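Local structure of protein CbbY (Rhodobacter sphaeroides, 4UAS) at residues 168-181 with 188-202. The protein dephosphorylates xylulose-1,5-bisphosphate, a potent inhibitor of Rubisco, with high selectivity, using magnesium as cofactor. Sequence-based numbering, arbitrary orientation. Where two conformers were deposited one is given.
With MG (magnesium ion), chain D.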
loop_
_atom_site.group_PDB
_atom_site.type_symbol
_atom_site.label_atom_id
_atom_site.label_comp_id
_atom_site.label_asym_id
_atom_site.label_seq_id
_atom_site.Cartn_x
_atom_site.Cartn_y
_atom_site.Cartn_z
ATOM N N PRO A 168 -11.142 17.149 0.857
ATOM C CA PRO A 168 -10.261 16.575 -0.157
ATOM C C PRO A 168 -9.579 17.597 -1.056
ATOM O O PRO A 168 -8.503 17.357 -1.522
ATOM C CB PRO A 168 -11.188 15.613 -0.924
ATOM C CG PRO A 168 -12.558 16.010 -0.623
ATOM C CD PRO A 168 -12.525 16.627 0.765
ATOM N N GLU A 169 -10.239 18.726 -1.315
ATOM C CA GLU A 169 -9.695 19.738 -2.191
ATOM C C GLU A 169 -8.392 20.331 -1.660
ATOM O O GLU A 169 -7.626 20.912 -2.419
ATOM C CB GLU A 169 -10.756 20.820 -2.516
ATOM C CG GLU A 169 -11.910 20.914 -1.541
ATOM C CD GLU A 169 -12.917 19.804 -1.751
ATOM O OE1 GLU A 169 -13.221 19.413 -2.926
ATOM O OE2 GLU A 169 -13.388 19.317 -0.725
ATOM N N ARG A 170 -8.127 20.157 -0.367
ATOM C CA ARG A 170 -6.956 20.634 0.337
ATOM C C ARG A 170 -5.932 19.533 0.705
ATOM O O ARG A 170 -5.054 19.750 1.541
ATOM C CB ARG A 170 -7.421 21.343 1.619
ATOM C CG ARG A 170 -8.281 22.580 1.332
ATOM C CD ARG A 170 -7.961 23.715 2.297
ATOM N NE ARG A 170 -6.560 24.049 2.330
ATOM C CZ ARG A 170 -6.038 25.198 1.901
ATOM N NH1 ARG A 170 -4.754 25.434 2.058
ATOM N NH2 ARG A 170 -6.806 26.127 1.339
ATOM N N ALA A 171 -6.081 18.368 0.084
ATOM C CA ALA A 171 -5.227 17.207 0.331
ATOM C C ALA A 171 -4.758 16.649 -0.983
ATOM O O ALA A 171 -5.184 17.067 -2.052
ATOM C CB ALA A 171 -5.972 16.212 1.176
ATOM N N VAL A 172 -3.866 15.661 -0.900
ATOM C CA VAL A 172 -3.300 15.029 -2.097
ATOM C C VAL A 172 -2.934 13.609 -1.652
ATOM O O VAL A 172 -2.532 13.379 -0.531
ATOM C CB VAL A 172 -2.108 15.810 -2.647
ATOM C CG1 VAL A 172 -1.015 15.863 -1.617
ATOM C CG2 VAL A 172 -1.654 15.310 -3.995
ATOM N N ALA A 173 -3.021 12.662 -2.613
ATOM C CA ALA A 173 -2.621 11.282 -2.435
ATOM C C ALA A 173 -1.417 10.936 -3.295
ATOM O O ALA A 173 -1.302 11.417 -4.426
ATOM C CB ALA A 173 -3.756 10.337 -2.820
ATOM N N LEU A 174 -0.565 10.074 -2.754
ATOM C CA LEU A 174 0.547 9.441 -3.509
ATOM C C LEU A 174 0.243 7.969 -3.636
ATOM O O LEU A 174 -0.083 7.273 -2.670
ATOM C CB LEU A 174 1.880 9.598 -2.824
ATOM C CG LEU A 174 2.616 10.893 -3.044
ATOM C CD1 LEU A 174 1.878 12.071 -2.612
ATOM C CD2 LEU A 174 3.982 10.820 -2.445
ATOM N N GLU A 175 0.307 7.474 -4.882
ATOM C CA GLU A 175 -0.084 6.113 -5.250
ATOM C C GLU A 175 0.882 5.545 -6.276
ATOM O O GLU A 175 1.668 6.238 -6.900
ATOM C CB GLU A 175 -1.501 6.114 -5.860
ATOM C CG GLU A 175 -2.589 6.019 -4.792
ATOM C CD GLU A 175 -2.723 4.648 -4.186
ATOM O OE1 GLU A 175 -1.978 3.728 -4.645
ATOM O OE2 GLU A 175 -3.576 4.512 -3.280
ATOM N N ASP A 176 0.798 4.198 -6.475
ATOM C CA ASP A 176 1.596 3.490 -7.414
ATOM C C ASP A 176 0.811 2.649 -8.387
ATOM O O ASP A 176 1.424 2.073 -9.303
ATOM C CB ASP A 176 2.642 2.581 -6.752
ATOM C CG ASP A 176 1.967 1.350 -6.169
ATOM O OD1 ASP A 176 1.037 1.575 -5.379
ATOM O OD2 ASP A 176 2.338 0.191 -6.447
ATOM N N SER A 177 -0.496 2.465 -8.226
ATOM C CA SER A 177 -1.280 1.529 -8.979
ATOM C C SER A 177 -2.552 2.135 -9.445
ATOM O O SER A 177 -3.052 3.137 -8.887
ATOM C CB SER A 177 -1.598 0.294 -8.152
ATOM O OG SER A 177 -2.595 0.574 -7.167
ATOM N N LEU A 178 -3.168 1.535 -10.451
ATOM C CA LEU A 178 -4.432 1.986 -10.995
ATOM C C LEU A 178 -5.566 1.833 -9.981
ATOM O O LEU A 178 -6.374 2.749 -9.845
ATOM C CB LEU A 178 -4.741 1.313 -12.300
ATOM C CG LEU A 178 -6.042 1.676 -12.976
ATOM C CD1 LEU A 178 -6.151 3.197 -13.218
ATOM C CD2 LEU A 178 -6.221 0.913 -14.273
ATOM N N ASN A 179 -5.624 0.734 -9.271
ATOM C CA ASN A 179 -6.624 0.611 -8.242
ATOM C C ASN A 179 -6.516 1.738 -7.226
ATOM O O ASN A 179 -7.530 2.249 -6.722
ATOM C CB ASN A 179 -6.542 -0.714 -7.539
ATOM C CG ASN A 179 -7.112 -1.899 -8.273
ATOM O OD1 ASN A 179 -6.587 -3.085 -8.086
ATOM N ND2 ASN A 179 -8.102 -1.709 -9.004
ATOM N N GLY A 180 -5.291 2.084 -6.891
ATOM C CA GLY A 180 -5.051 3.172 -5.931
ATOM C C GLY A 180 -5.465 4.557 -6.456
ATOM O O GLY A 180 -6.111 5.325 -5.760
ATOM N N LEU A 181 -5.085 4.824 -7.703
ATOM C CA LEU A 181 -5.481 6.059 -8.369
ATOM C C LEU A 181 -6.967 6.202 -8.371
ATOM O O LEU A 181 -7.544 7.249 -8.076
ATOM C CB LEU A 181 -4.887 6.090 -9.775
ATOM C CG LEU A 181 -5.381 7.218 -10.680
ATOM C CD1 LEU A 181 -5.032 8.594 -10.168
ATOM C CD2 LEU A 181 -4.816 7.029 -12.058
ATOM N N GLY A 188 -12.219 12.301 -4.212
ATOM C CA GLY A 188 -12.079 13.713 -4.543
ATOM C C GLY A 188 -10.670 14.244 -4.460
ATOM O O GLY A 188 -10.467 15.464 -4.431
ATOM N N LEU A 189 -9.672 13.358 -4.413
ATOM C CA LEU A 189 -8.286 13.771 -4.205
ATOM C C LEU A 189 -7.533 13.868 -5.515
ATOM O O LEU A 189 -7.600 12.994 -6.373
ATOM C CB LEU A 189 -7.578 12.690 -3.335
ATOM C CG LEU A 189 -8.056 12.651 -1.890
ATOM C CD1 LEU A 189 -7.643 11.376 -1.250
ATOM C CD2 LEU A 189 -7.512 13.827 -1.127
ATOM N N ARG A 190 -6.743 14.908 -5.599
ATOM C CA ARG A 190 -5.635 14.903 -6.533
ATOM C C ARG A 190 -4.666 13.794 -6.173
ATOM O O ARG A 190 -4.477 13.458 -5.003
ATOM C CB ARG A 190 -4.968 16.233 -6.567
ATOM C CG ARG A 190 -5.910 17.320 -7.288
ATOM C CD ARG A 190 -5.306 18.661 -7.572
ATOM N NE ARG A 190 -4.696 19.124 -6.317
ATOM C CZ ARG A 190 -3.393 19.210 -6.037
ATOM N NH1 ARG A 190 -2.517 18.714 -6.912
ATOM N NH2 ARG A 190 -2.987 19.678 -4.839
ATOM N N CYS A 191 -4.045 13.212 -7.192
ATOM C CA CYS A 191 -3.257 12.001 -6.965
ATOM C C CYS A 191 -2.004 12.027 -7.879
ATOM O O CYS A 191 -2.102 12.236 -9.074
ATOM C CB CYS A 191 -4.105 10.776 -7.271
ATOM S SG CYS A 191 -3.270 9.198 -6.947
ATOM N N ILE A 192 -0.866 11.891 -7.206
ATOM C CA ILE A 192 0.461 11.756 -7.845
ATOM C C ILE A 192 0.808 10.280 -7.884
ATOM O O ILE A 192 0.848 9.651 -6.839
ATOM C CB ILE A 192 1.515 12.395 -6.963
ATOM C CG1 ILE A 192 1.101 13.804 -6.530
ATOM C CG2 ILE A 192 2.840 12.387 -7.710
ATOM C CD1 ILE A 192 0.779 14.702 -7.686
ATOM N N VAL A 193 1.067 9.758 -9.092
ATOM C CA VAL A 193 1.399 8.380 -9.281
ATOM C C VAL A 193 2.878 8.229 -9.640
ATOM O O VAL A 193 3.349 8.899 -10.562
ATOM C CB VAL A 193 0.496 7.703 -10.327
ATOM C CG1 VAL A 193 0.948 6.280 -10.597
ATOM C CG2 VAL A 193 -0.954 7.737 -9.919
ATOM N N SER A 194 3.548 7.263 -9.027
ATOM C CA SER A 194 4.853 6.770 -9.517
ATOM C C SER A 194 4.798 5.267 -9.500
ATOM O O SER A 194 4.724 4.661 -8.431
ATOM C CB SER A 194 6.019 7.241 -8.703
ATOM O OG SER A 194 7.248 6.793 -9.317
ATOM N N PRO A 195 4.754 4.606 -10.681
ATOM C CA PRO A 195 4.623 3.138 -10.694
ATOM C C PRO A 195 5.871 2.422 -10.305
ATOM O O PRO A 195 6.933 3.011 -10.149
ATOM C CB PRO A 195 4.184 2.829 -12.104
ATOM C CG PRO A 195 4.727 3.891 -12.865
ATOM C CD PRO A 195 4.822 5.180 -12.047
ATOM N N GLY A 196 5.747 1.142 -10.168
ATOM C CA GLY A 196 6.877 0.293 -9.878
ATOM C C GLY A 196 6.758 -0.952 -10.655
ATOM O O GLY A 196 5.997 -1.040 -11.620
ATOM N N PHE A 197 7.553 -1.942 -10.251
ATOM C CA PHE A 197 7.715 -3.110 -11.027
ATOM C C PHE A 197 6.389 -3.760 -11.508
ATOM O O PHE A 197 6.205 -4.121 -12.681
ATOM C CB PHE A 197 8.575 -4.186 -10.237
ATOM C CG PHE A 197 8.736 -5.482 -10.958
ATOM C CD1 PHE A 197 9.463 -5.554 -12.090
ATOM C CD2 PHE A 197 8.206 -6.666 -10.434
ATOM C CE1 PHE A 197 9.604 -6.722 -12.768
ATOM C CE2 PHE A 197 8.381 -7.841 -11.090
ATOM C CZ PHE A 197 9.051 -7.887 -12.272
ATOM N N TYR A 198 5.501 -3.967 -10.552
ATOM C CA TYR A 198 4.297 -4.711 -10.828
ATOM C C TYR A 198 3.184 -3.866 -11.430
ATOM O O TYR A 198 2.152 -4.396 -11.797
ATOM C CB TYR A 198 3.799 -5.393 -9.576
ATOM C CG TYR A 198 4.490 -6.679 -9.264
ATOM C CD1 TYR A 198 5.275 -6.833 -8.125
ATOM C CD2 TYR A 198 4.293 -7.780 -10.058
ATOM C CE1 TYR A 198 5.843 -8.047 -7.811
ATOM C CE2 TYR A 198 4.880 -9.035 -9.758
ATOM C CZ TYR A 198 5.652 -9.141 -8.628
ATOM O OH TYR A 198 6.169 -10.382 -8.352
ATOM N N THR A 199 3.358 -2.548 -11.552
ATOM C CA THR A 199 2.325 -1.640 -12.053
ATOM C C THR A 199 2.712 -0.823 -13.265
ATOM O O THR A 199 1.900 -0.078 -13.760
ATOM C CB THR A 199 1.790 -0.754 -10.952
ATOM O OG1 THR A 199 2.874 0.078 -10.507
ATOM C CG2 THR A 199 1.162 -1.548 -9.833
ATOM N N ARG A 200 3.937 -0.967 -13.714
ATOM C CA ARG A 200 4.416 -0.140 -14.789
ATOM C C ARG A 200 3.638 -0.272 -16.111
ATOM O O ARG A 200 3.579 0.681 -16.902
ATOM C CB ARG A 200 5.883 -0.363 -15.034
ATOM C CG ARG A 200 6.493 0.904 -15.587
ATOM C CD ARG A 200 7.954 0.650 -15.712
ATOM N NE ARG A 200 8.656 0.287 -14.452
ATOM C CZ ARG A 200 8.928 1.174 -13.518
ATOM N NH1 ARG A 200 9.582 0.789 -12.437
ATOM N NH2 ARG A 200 8.523 2.374 -13.657
ATOM N N HIS A 201 3.021 -1.444 -16.297
ATOM C CA HIS A 201 2.242 -1.745 -17.491
ATOM C C HIS A 201 0.890 -1.032 -17.466
ATOM O O HIS A 201 0.142 -1.071 -18.480
ATOM C CB HIS A 201 2.044 -3.250 -17.636
ATOM C CG HIS A 201 1.171 -3.828 -16.567
ATOM N ND1 HIS A 201 1.617 -4.081 -15.290
ATOM C CD2 HIS A 201 -0.125 -4.173 -16.588
ATOM C CE1 HIS A 201 0.656 -4.562 -14.549
ATOM N NE2 HIS A 201 -0.423 -4.612 -15.318
ATOM N N GLU A 202 0.458 -0.529 -16.309
ATOM C CA GLU A 202 -0.872 0.058 -16.175
ATOM C C GLU A 202 -0.949 1.431 -16.825
ATOM O O GLU A 202 0.056 2.085 -17.097
ATOM C CB GLU A 202 -1.300 0.130 -14.716
ATOM C CG GLU A 202 -1.404 -1.255 -14.040
ATOM C CD GLU A 202 -1.803 -1.176 -12.593
ATOM O OE1 GLU A 202 -1.541 -0.187 -11.928
ATOM O OE2 GLU A 202 -2.456 -2.145 -12.110
HETATM MG MG MG D . 0.144 0.434 -3.779
HETATM O O HOH W 1 -7.188 17.223 -3.944
HETATM O O HOH W 2 -12.495 17.258 -4.568
HETATM O O HOH W 3 -4.980 19.866 -2.947
HETATM O O HOH W 4 -1.798 1.109 -4.607
HETATM O O HOH W 5 4.207 -0.720 -8.046
HETATM O O HOH W 6 0.181 -1.126 -5.022
HETATM O O HOH W 7 -4.197 -1.745 -10.001
#
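With chi1 at 64°, Thr199 has OG1 between its backbone N and carbonyl carbon, which carries the hydroxyl to Asp176 O (2.7 Å) and lays CG2 against Ser177 CB. Glu202, its chain extended beyond CG, sends OE1 to Leu178 N (2.8 Å), met from above the carboxylate plane. Both contacts lie just past the C-terminal ends of the strands in a parallel beta-alpha-beta unit, strand 171-175, helix 178-186 and strand 190-193, in the Rossmann-like core of this HAD phosphatase. The strands run side by side, joined by four backbone bonds that alternate between them: Ala173 N to Arg190 O, Ile192 N to Ala173 O, Glu175 N to Ile192 O and Ser194 N to Glu175 O. On one face the branched apolar Val172 and Ile192 meet, CG2 to CG1; Ala173 and Cys191 are small enough for the other, where Cys191 SG sits 3.7 Å from both Glu175 CB and Leu181 CD1, tying the crossover helix to the sheet. Glu175 bends its carboxylate away: OE2 forms a salt bridge with Lys151 and a hydrogen bond with Tyr157, while OE1 accepts from a magnesium-bound water.

Beyond the strand, Asp176 gives OD1 to magnesium at 2.2 Å, alongside Asp8 OD2 and the backbone O of Asp10. Its other oxygen, OD2, accepts from two waters, one of which also donates to Thr199 OG1. That hydroxyl takes a third bond, a nearly straight one (174°) from Gly196 N, so a valine in place of Thr199 would probably leave Asp176 O and Gly196 N without this shared partner and loosen the loop beside the metal ligand. Ser177 suits the N-cap because its short side chain puts the hydroxyl within reach of the helix's first turn: OG accepts from Gly180 N at 3.1 Å, and a water bound to magnesium lies 2.7 Å from the same OG.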